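Local coordinates for protein L-serine ammonia-lyase (Rhizomucor miehei CAU432, PDB 5C3U) that belongs to the pyridoxal-phosphate-dependent enzymes and holds pyridoxal-5'-phosphate in a pocket of its two-sheet fold, at residues 200-214 / 251-263. Residues are numbered along the deposited sequence; the frame is centred on the assembly and turned at random.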
ATOM      1  N   VAL A 200      -1.872 -16.324  12.021  1.00 32.79           N
ATOM      2  CA  VAL A 200      -2.834 -15.429  11.357  1.00 30.14           C
ATOM      3  C   VAL A 200      -2.569 -15.411   9.843  1.00 30.51           C
ATOM      4  O   VAL A 200      -1.486 -15.007   9.413  1.00 30.89           O
ATOM      5  CB  VAL A 200      -2.770 -14.003  11.963  1.00 29.74           C
ATOM      6  CG1 VAL A 200      -3.633 -13.020  11.183  1.00 27.58           C
ATOM      7  CG2 VAL A 200      -3.182 -14.013  13.428  1.00 30.49           C
ATOM      8  N   PRO A 201      -3.534 -15.881   9.029  1.00 30.07           N
ATOM      9  CA  PRO A 201      -3.381 -15.856   7.569  1.00 29.23           C
ATOM     10  C   PRO A 201      -3.387 -14.427   7.055  1.00 29.03           C
ATOM     11  O   PRO A 201      -4.120 -13.589   7.580  1.00 27.96           O
ATOM     12  CB  PRO A 201      -4.647 -16.555   7.043  1.00 29.82           C
ATOM     13  CG  PRO A 201      -5.318 -17.159   8.232  1.00 30.37           C
ATOM     14  CD  PRO A 201      -4.844 -16.414   9.442  1.00 32.17           C
ATOM     15  N   VAL A 202      -2.553 -14.159   6.062  1.00 28.06           N
ATOM     16  CA  VAL A 202      -2.601 -12.889   5.359  1.00 26.98           C
ATOM     17  C   VAL A 202      -3.123 -13.204   3.963  1.00 26.72           C
ATOM     18  O   VAL A 202      -2.591 -14.077   3.275  1.00 26.76           O
ATOM     19  CB  VAL A 202      -1.215 -12.194   5.288  1.00 26.60           C
ATOM     20  CG1 VAL A 202      -1.321 -10.888   4.520  1.00 25.68           C
ATOM     21  CG2 VAL A 202      -0.658 -11.954   6.686  1.00 27.64           C
ATOM     22  N   ILE A 203      -4.202 -12.532   3.566  1.00 24.94           N
ATOM     23  CA  ILE A 203      -4.685 -12.663   2.224  1.00 25.67           C
ATOM     24  C   ILE A 203      -4.036 -11.536   1.441  1.00 26.22           C
ATOM     25  O   ILE A 203      -4.282 -10.344   1.708  1.00 23.90           O
ATOM     26  CB  ILE A 203      -6.227 -12.665   2.182  1.00 27.62           C
ATOM     27  CG1 ILE A 203      -6.709 -13.850   3.016  1.00 30.69           C
ATOM     28  CG2 ILE A 203      -6.726 -12.790   0.746  1.00 26.67           C
ATOM     29  CD1 ILE A 203      -8.033 -13.624   3.690  1.00 36.92           C
ATOM     30  N   ALA A 204      -3.185 -11.933   0.497  1.00 24.28           N
ATOM     31  CA  ALA A 204      -2.367 -11.006  -0.281  1.00 24.07           C
ATOM     32  C   ALA A 204      -3.092 -10.731  -1.586  1.00 24.42           C
ATOM     33  O   ALA A 204      -3.118 -11.580  -2.458  1.00 24.96           O
ATOM     34  CB  ALA A 204      -0.989 -11.609  -0.555  1.00 25.37           C
ATOM     35  N   VAL A 205      -3.645  -9.523  -1.747  1.00 21.68           N
ATOM     36  CA  VAL A 205      -4.522  -9.254  -2.882  0.50 23.58           C
ATOM     37  C   VAL A 205      -3.848  -8.397  -3.961  1.00 24.00           C
ATOM     38  O   VAL A 205      -3.209  -7.406  -3.660  1.00 24.41           O
ATOM     39  CB  VAL A 205      -5.877  -8.636  -2.439  0.50 24.24           C
ATOM     40  CG1 VAL A 205      -5.664  -7.408  -1.563  0.50 23.98           C
ATOM     41  CG2 VAL A 205      -6.738  -8.291  -3.651  0.50 25.06           C
ATOM     42  N   GLU A 206      -4.021  -8.797  -5.215  1.00 23.91           N
ATOM     43  CA  GLU A 206      -3.525  -8.077  -6.382  1.00 25.30           C
ATOM     44  C   GLU A 206      -4.689  -7.996  -7.370  1.00 23.52           C
ATOM     45  O   GLU A 206      -5.750  -8.580  -7.133  1.00 23.66           O
ATOM     46  CB  GLU A 206      -2.358  -8.866  -7.033  1.00 27.59           C
ATOM     47  CG  GLU A 206      -1.032  -8.814  -6.271  1.00 31.24           C
ATOM     48  CD  GLU A 206       0.050  -9.704  -6.883  1.00 33.78           C
ATOM     49  OE1 GLU A 206      -0.191 -10.930  -7.034  1.00 34.07           O
ATOM     50  OE2 GLU A 206       1.146  -9.178  -7.213  1.00 36.98           O
ATOM     51  N   THR A 207      -4.505  -7.263  -8.458  1.00 23.72           N
ATOM     52  CA  THR A 207      -5.475  -7.296  -9.552  1.00 24.11           C
ATOM     53  C   THR A 207      -4.888  -8.141 -10.658  1.00 23.54           C
ATOM     54  O   THR A 207      -3.667  -8.257 -10.750  1.00 25.26           O
ATOM     55  CB  THR A 207      -5.812  -5.903 -10.132  1.00 24.64           C
ATOM     56  OG1 THR A 207      -4.637  -5.321 -10.711  1.00 25.88           O
ATOM     57  CG2 THR A 207      -6.430  -4.985  -9.058  1.00 25.74           C
ATOM     58  N   HIS A 208      -5.746  -8.693 -11.521  1.00 23.35           N
ATOM     59  CA  HIS A 208      -5.275  -9.595 -12.578  1.00 25.24           C
ATOM     60  C   HIS A 208      -4.282  -8.930 -13.494  1.00 25.40           C
ATOM     61  O   HIS A 208      -3.382  -9.584 -14.012  1.00 27.95           O
ATOM     62  CB  HIS A 208      -6.449 -10.134 -13.390  1.00 26.87           C
ATOM     63  CG  HIS A 208      -7.409 -10.964 -12.582  1.00 25.26           C
ATOM     64  ND1 HIS A 208      -8.730 -10.721 -12.549  1.00 28.94           N
ATOM     65  CD2 HIS A 208      -7.195 -12.076 -11.777  1.00 26.88           C
ATOM     66  CE1 HIS A 208      -9.333 -11.615 -11.738  1.00 25.72           C
ATOM     67  NE2 HIS A 208      -8.393 -12.438 -11.261  1.00 28.76           N
ATOM     68  N   GLY A 209      -4.426  -7.619 -13.686  1.00 24.88           N
ATOM     69  CA  GLY A 209      -3.555  -6.842 -14.575  1.00 27.37           C
ATOM     70  C   GLY A 209      -2.099  -6.771 -14.156  1.00 27.04           C
ATOM     71  O   GLY A 209      -1.243  -6.494 -14.978  1.00 29.94           O
ATOM     72  N   SER A 210      -1.800  -7.029 -12.882  1.00 26.53           N
ATOM     73  CA  SER A 210      -0.406  -7.031 -12.409  1.00 27.39           C
ATOM     74  C   SER A 210      -0.250  -7.954 -11.190  1.00 26.45           C
ATOM     75  O   SER A 210      -0.348  -7.525 -10.037  1.00 27.93           O
ATOM     76  CB  SER A 210       0.059  -5.594 -12.077  1.00 29.49           C
ATOM     77  OG  SER A 210       1.462  -5.547 -11.856  1.00 31.39           O
ATOM     78  N   ASN A 211      -0.035  -9.244 -11.443  1.00 25.75           N
ATOM     79  CA  ASN A 211      -0.131 -10.212 -10.365  1.00 26.35           C
ATOM     80  C   ASN A 211       1.197 -10.919 -10.069  1.00 27.26           C
ATOM     81  O   ASN A 211       1.239 -12.145  -9.867  1.00 25.53           O
ATOM     82  CB  ASN A 211      -1.269 -11.210 -10.673  1.00 26.30           C
ATOM     83  CG  ASN A 211      -0.904 -12.221 -11.756  1.00 29.23           C
ATOM     84  OD1 ASN A 211      -0.169 -11.917 -12.707  1.00 28.52           O
ATOM     85  ND2 ASN A 211      -1.438 -13.430 -11.625  1.00 30.07           N
ATOM     86  N   ALA A 212       2.291 -10.143 -10.028  1.00 27.04           N
ATOM     87  CA  ALA A 212       3.632 -10.750  -9.890  1.00 29.92           C
ATOM     88  C   ALA A 212       3.787 -11.604  -8.633  1.00 25.82           C
ATOM     89  O   ALA A 212       4.434 -12.660  -8.674  1.00 25.80           O
ATOM     90  CB  ALA A 212       4.733  -9.693  -9.964  1.00 29.29           C
ATOM     91  N   PHE A 213       3.191 -11.183  -7.525  1.00 25.42           N
ATOM     92  CA  PHE A 213       3.295 -11.986  -6.307  1.00 25.08           C
ATOM     93  C   PHE A 213       2.650 -13.357  -6.471  1.00 25.47           C
ATOM     94  O   PHE A 213       3.284 -14.385  -6.197  1.00 25.31           O
ATOM     95  CB  PHE A 213       2.702 -11.297  -5.080  1.00 25.90           C
ATOM     96  CG  PHE A 213       2.817 -12.126  -3.828  1.00 25.26           C
ATOM     97  CD1 PHE A 213       4.064 -12.381  -3.263  1.00 26.85           C
ATOM     98  CD2 PHE A 213       1.690 -12.688  -3.237  1.00 24.91           C
ATOM     99  CE1 PHE A 213       4.186 -13.171  -2.116  1.00 26.54           C
ATOM    100  CE2 PHE A 213       1.803 -13.467  -2.083  1.00 24.89           C
ATOM    101  CZ  PHE A 213       3.055 -13.700  -1.516  1.00 24.12           C
ATOM    102  N   GLN A 214       1.403 -13.350  -6.949  1.00 24.22           N
ATOM    103  CA  GLN A 214       0.641 -14.573  -7.161  1.00 23.59           C
ATOM    104  C   GLN A 214       1.363 -15.486  -8.142  1.00 24.08           C
ATOM    105  O   GLN A 214       1.470 -16.691  -7.878  1.00 24.20           O
ATOM    106  CB  GLN A 214      -0.753 -14.221  -7.692  1.00 24.51           C
ATOM    107  CG  GLN A 214      -1.631 -15.431  -7.994  1.00 25.53           C
ATOM    108  CD  GLN A 214      -3.027 -15.013  -8.429  1.00 26.64           C
ATOM    109  OE1 GLN A 214      -3.189 -14.217  -9.357  1.00 30.91           O
ATOM    110  NE2 GLN A 214      -4.031 -15.538  -7.760  1.00 26.35           N
ATOM    111  N   HIS A 251       5.063 -18.612   6.445  1.00 37.09           N
ATOM    112  CA  HIS A 251       3.900 -18.023   7.096  1.00 34.39           C
ATOM    113  C   HIS A 251       2.714 -18.297   6.211  1.00 32.83           C
ATOM    114  O   HIS A 251       2.872 -18.359   4.993  1.00 34.24           O
ATOM    115  CB  HIS A 251       4.104 -16.516   7.309  1.00 35.75           C
ATOM    116  CG  HIS A 251       2.955 -15.845   8.035  1.00 39.28           C
ATOM    117  ND1 HIS A 251       2.958 -15.632   9.375  1.00 38.37           N
ATOM    118  CD2 HIS A 251       1.730 -15.362   7.561  1.00 37.72           C
ATOM    119  CE1 HIS A 251       1.792 -15.054   9.734  1.00 38.57           C
ATOM    120  NE2 HIS A 251       1.041 -14.897   8.622  1.00 36.57           N
ATOM    121  N   PRO A 252       1.518 -18.488   6.799  1.00 33.06           N
ATOM    122  CA  PRO A 252       0.317 -18.718   5.982  1.00 33.18           C
ATOM    123  C   PRO A 252      -0.083 -17.483   5.179  1.00 32.17           C
ATOM    124  O   PRO A 252      -0.539 -16.483   5.750  1.00 32.52           O
ATOM    125  CB  PRO A 252      -0.765 -19.057   7.020  1.00 33.64           C
ATOM    126  CG  PRO A 252      -0.260 -18.515   8.313  1.00 34.17           C
ATOM    127  CD  PRO A 252       1.239 -18.655   8.236  1.00 34.35           C
ATOM    128  N   VAL A 253       0.127 -17.541   3.874  1.00 30.73           N
ATOM    129  CA  VAL A 253      -0.234 -16.430   2.994  1.00 29.61           C
ATOM    130  C   VAL A 253      -1.086 -16.982   1.867  1.00 29.26           C
ATOM    131  O   VAL A 253      -0.751 -18.016   1.268  1.00 29.06           O
ATOM    132  CB  VAL A 253       1.002 -15.696   2.419  1.00 30.49           C
ATOM    133  CG1 VAL A 253       0.582 -14.633   1.397  1.00 29.27           C
ATOM    134  CG2 VAL A 253       1.820 -15.047   3.535  1.00 31.38           C
ATOM    135  N   VAL A 254      -2.205 -16.318   1.590  1.00 27.78           N
ATOM    136  CA  VAL A 254      -3.080 -16.735   0.494  1.00 26.74           C
ATOM    137  C   VAL A 254      -3.035 -15.656  -0.596  1.00 27.98           C
ATOM    138  O   VAL A 254      -3.569 -14.567  -0.382  1.00 26.19           O
ATOM    139  CB  VAL A 254      -4.537 -16.933   0.976  1.00 29.03           C
ATOM    140  CG1 VAL A 254      -5.458 -17.334  -0.173  1.00 28.93           C
ATOM    141  CG2 VAL A 254      -4.609 -17.956   2.104  1.00 30.63           C
ATOM    142  N   PRO A 255      -2.359 -15.928  -1.735  1.00 27.51           N
ATOM    143  CA  PRO A 255      -2.383 -14.962  -2.822  1.00 27.52           C
ATOM    144  C   PRO A 255      -3.751 -15.018  -3.499  1.00 29.42           C
ATOM    145  O   PRO A 255      -4.299 -16.108  -3.733  1.00 30.37           O
ATOM    146  CB  PRO A 255      -1.291 -15.468  -3.782  1.00 30.42           C
ATOM    147  CG  PRO A 255      -0.531 -16.513  -3.023  1.00 29.96           C
ATOM    148  CD  PRO A 255      -1.545 -17.106  -2.087  1.00 28.04           C
ATOM    149  N   PHE A 256      -4.330 -13.857  -3.755  1.00 26.90           N
ATOM    150  CA  PHE A 256      -5.614 -13.798  -4.419  1.00 28.15           C
ATOM    151  C   PHE A 256      -5.632 -12.625  -5.394  1.00 28.00           C
ATOM    152  O   PHE A 256      -5.009 -11.594  -5.151  1.00 30.58           O
ATOM    153  CB  PHE A 256      -6.730 -13.673  -3.380  1.00 29.52           C
ATOM    154  CG  PHE A 256      -8.082 -14.071  -3.894  1.00 32.42           C
ATOM    155  CD1 PHE A 256      -8.449 -15.419  -3.965  1.00 32.66           C
ATOM    156  CD2 PHE A 256      -8.988 -13.108  -4.309  1.00 33.12           C
ATOM    157  CE1 PHE A 256      -9.700 -15.791  -4.443  1.00 33.25           C
ATOM    158  CE2 PHE A 256     -10.240 -13.471  -4.786  1.00 34.01           C
ATOM    159  CZ  PHE A 256     -10.596 -14.810  -4.860  1.00 34.40           C
ATOM    160  N   ALA A 257      -6.308 -12.790  -6.519  1.00 25.78           N
ATOM    161  CA  ALA A 257      -6.375 -11.709  -7.498  1.00 27.16           C
ATOM    162  C   ALA A 257      -7.817 -11.379  -7.817  1.00 26.84           C
ATOM    163  O   ALA A 257      -8.630 -12.278  -7.961  1.00 26.67           O
ATOM    164  CB  ALA A 257      -5.627 -12.086  -8.768  1.00 27.51           C
ATOM    165  N   VAL A 258      -8.126 -10.082  -7.883  1.00 24.31           N
ATOM    166  CA  VAL A 258      -9.444  -9.580  -8.267  1.00 23.45           C
ATOM    167  C   VAL A 258      -9.357  -8.750  -9.565  1.00 22.28           C
ATOM    168  O   VAL A 258      -8.271  -8.329  -9.975  1.00 22.70           O
ATOM    169  CB  VAL A 258     -10.079  -8.725  -7.138  1.00 23.06           C
ATOM    170  CG1 VAL A 258     -10.123  -9.481  -5.812  1.00 23.80           C
ATOM    171  CG2 VAL A 258      -9.354  -7.386  -6.981  1.00 23.56           C
ATOM    172  N   SER A 259     -10.489  -8.512 -10.225  1.00 22.22           N
ATOM    173  CA  SER A 259     -10.485  -7.736 -11.463  1.00 21.08           C
ATOM    174  C   SER A 259     -10.499  -6.230 -11.155  1.00 21.23           C
ATOM    175  O   SER A 259     -10.833  -5.824 -10.046  1.00 20.79           O
ATOM    176  CB  SER A 259     -11.726  -8.052 -12.291  1.00 23.60           C
ATOM    177  OG  SER A 259     -12.893  -7.693 -11.557  1.00 25.01           O
ATOM    178  N   ASP A 260     -10.167  -5.436 -12.160  1.00 21.14           N
ATOM    179  CA  ASP A 260     -10.294  -3.966 -12.050  1.00 22.10           C
ATOM    180  C   ASP A 260     -11.729  -3.568 -11.738  1.00 23.06           C
ATOM    181  O   ASP A 260     -11.954  -2.622 -10.971  1.00 24.14           O
ATOM    182  CB  ASP A 260      -9.781  -3.296 -13.317  1.00 22.10           C
ATOM    183  CG  ASP A 260      -8.267  -3.072 -13.290  1.00 24.22           C
ATOM    184  OD1 ASP A 260      -7.585  -3.554 -12.352  1.00 28.44           O
ATOM    185  OD2 ASP A 260      -7.746  -2.400 -14.211  1.00 24.95           O
ATOM    186  N   ALA A 261     -12.703  -4.278 -12.317  1.00 23.57           N
ATOM    187  CA  ALA A 261     -14.114  -3.981 -12.064  1.00 25.01           C
ATOM    188  C   ALA A 261     -14.482  -4.199 -10.595  1.00 24.73           C
ATOM    189  O   ALA A 261     -15.208  -3.394 -10.017  1.00 23.37           O
ATOM    190  CB  ALA A 261     -15.040  -4.772 -12.990  1.00 26.86           C
ATOM    191  N   MET A 262     -13.968  -5.264  -9.985  1.00 23.46           N
ATOM    192  CA  MET A 262     -14.211  -5.504  -8.559  1.00 22.93           C
ATOM    193  C   MET A 262     -13.576  -4.409  -7.705  1.00 21.23           C
ATOM    194  O   MET A 262     -14.200  -3.910  -6.766  1.00 23.05           O
ATOM    195  CB  MET A 262     -13.660  -6.859  -8.125  1.00 23.32           C
ATOM    196  CG  MET A 262     -14.493  -8.014  -8.612  1.00 25.79           C
ATOM    197  SD  MET A 262     -13.606  -9.587  -8.490  1.00 31.30           S
ATOM    198  CE  MET A 262     -13.507  -9.772  -6.730  1.00 32.28           C
ATOM    199  N   ALA A 263     -12.338  -4.038  -8.034  1.00 20.59           N
ATOM    200  CA  ALA A 263     -11.634  -3.005  -7.274  1.00 19.24           C
ATOM    201  C   ALA A 263     -12.359  -1.669  -7.412  1.00 19.20           C
ATOM    202  O   ALA A 263     -12.490  -0.935  -6.438  1.00 21.94           O
ATOM    203  CB  ALA A 263     -10.177  -2.885  -7.735  1.00 18.57           C
TER
HETATM  204  O   HOH W   1      -9.080 -14.712  -8.958  1.00 39.32           O
HETATM  205  O   HOH W   2      -6.791  -6.185 -13.438  1.00 32.40           O
HETATM  206  O   HOH W   3      -6.890 -15.448  -7.406  1.00 33.84           O
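Phe213 turns the edge of its ring to Val253, with CE2 3.9 Å from Val253 CG1, while Pro255, whose side chain crosses that of Phe213 at about a right angle, brings CG to the same CE2. Phe213 CG lies anti to its own backbone N (chi1 -180°), which carries the ring down from helix 212-219 onto the sheet. Ala204 CB reaches Val253 CG1 on this face, and Leu185 and Ile189 of helix 183-194 extend the apolar layer. On the reverse face Ile203 CG2 packs 4.2 Å from Phe256 CB, and Leu288 of helix 280-290 touches Ile203, Phe256 and Val258. The strands 202-207 and 253-258 run parallel in register; 253-258 is an edge strand of the six-stranded mixed sheet in the fold type II (tryptophan synthase beta-like) architecture, and 202-207 bonds through its other edge to strand 174-178. Seven backbone hydrogen bonds join the pair, from Val202 N to Pro252 O through His208 N to Val258 O. At the start of the strands His251 NE2 donates to Val200 O at 2.7 Å, a bent bond (132° at the hydrogen) with the oxygen tilted from the ring plane. From the end of strand 202-207, Glu206 reaches across the turn: both carboxylate oxygens accept on their syn sides, OE2 from Phe213 N and OE1 from Gln214 N, pinning the helix start over the strand. Gln214, its chain extended, brings OE1 3.3 Å from Ala257 CB, and a water links its NE2 to Ala257 N. Farther out, the His208 ring lies with one face over Val258 O; Thr207 CB lies 3.7 Å from Asp260 OD1, and Thr230 OG1 hydrogen-bonds both Thr207 OG1 and Asp260 OD1.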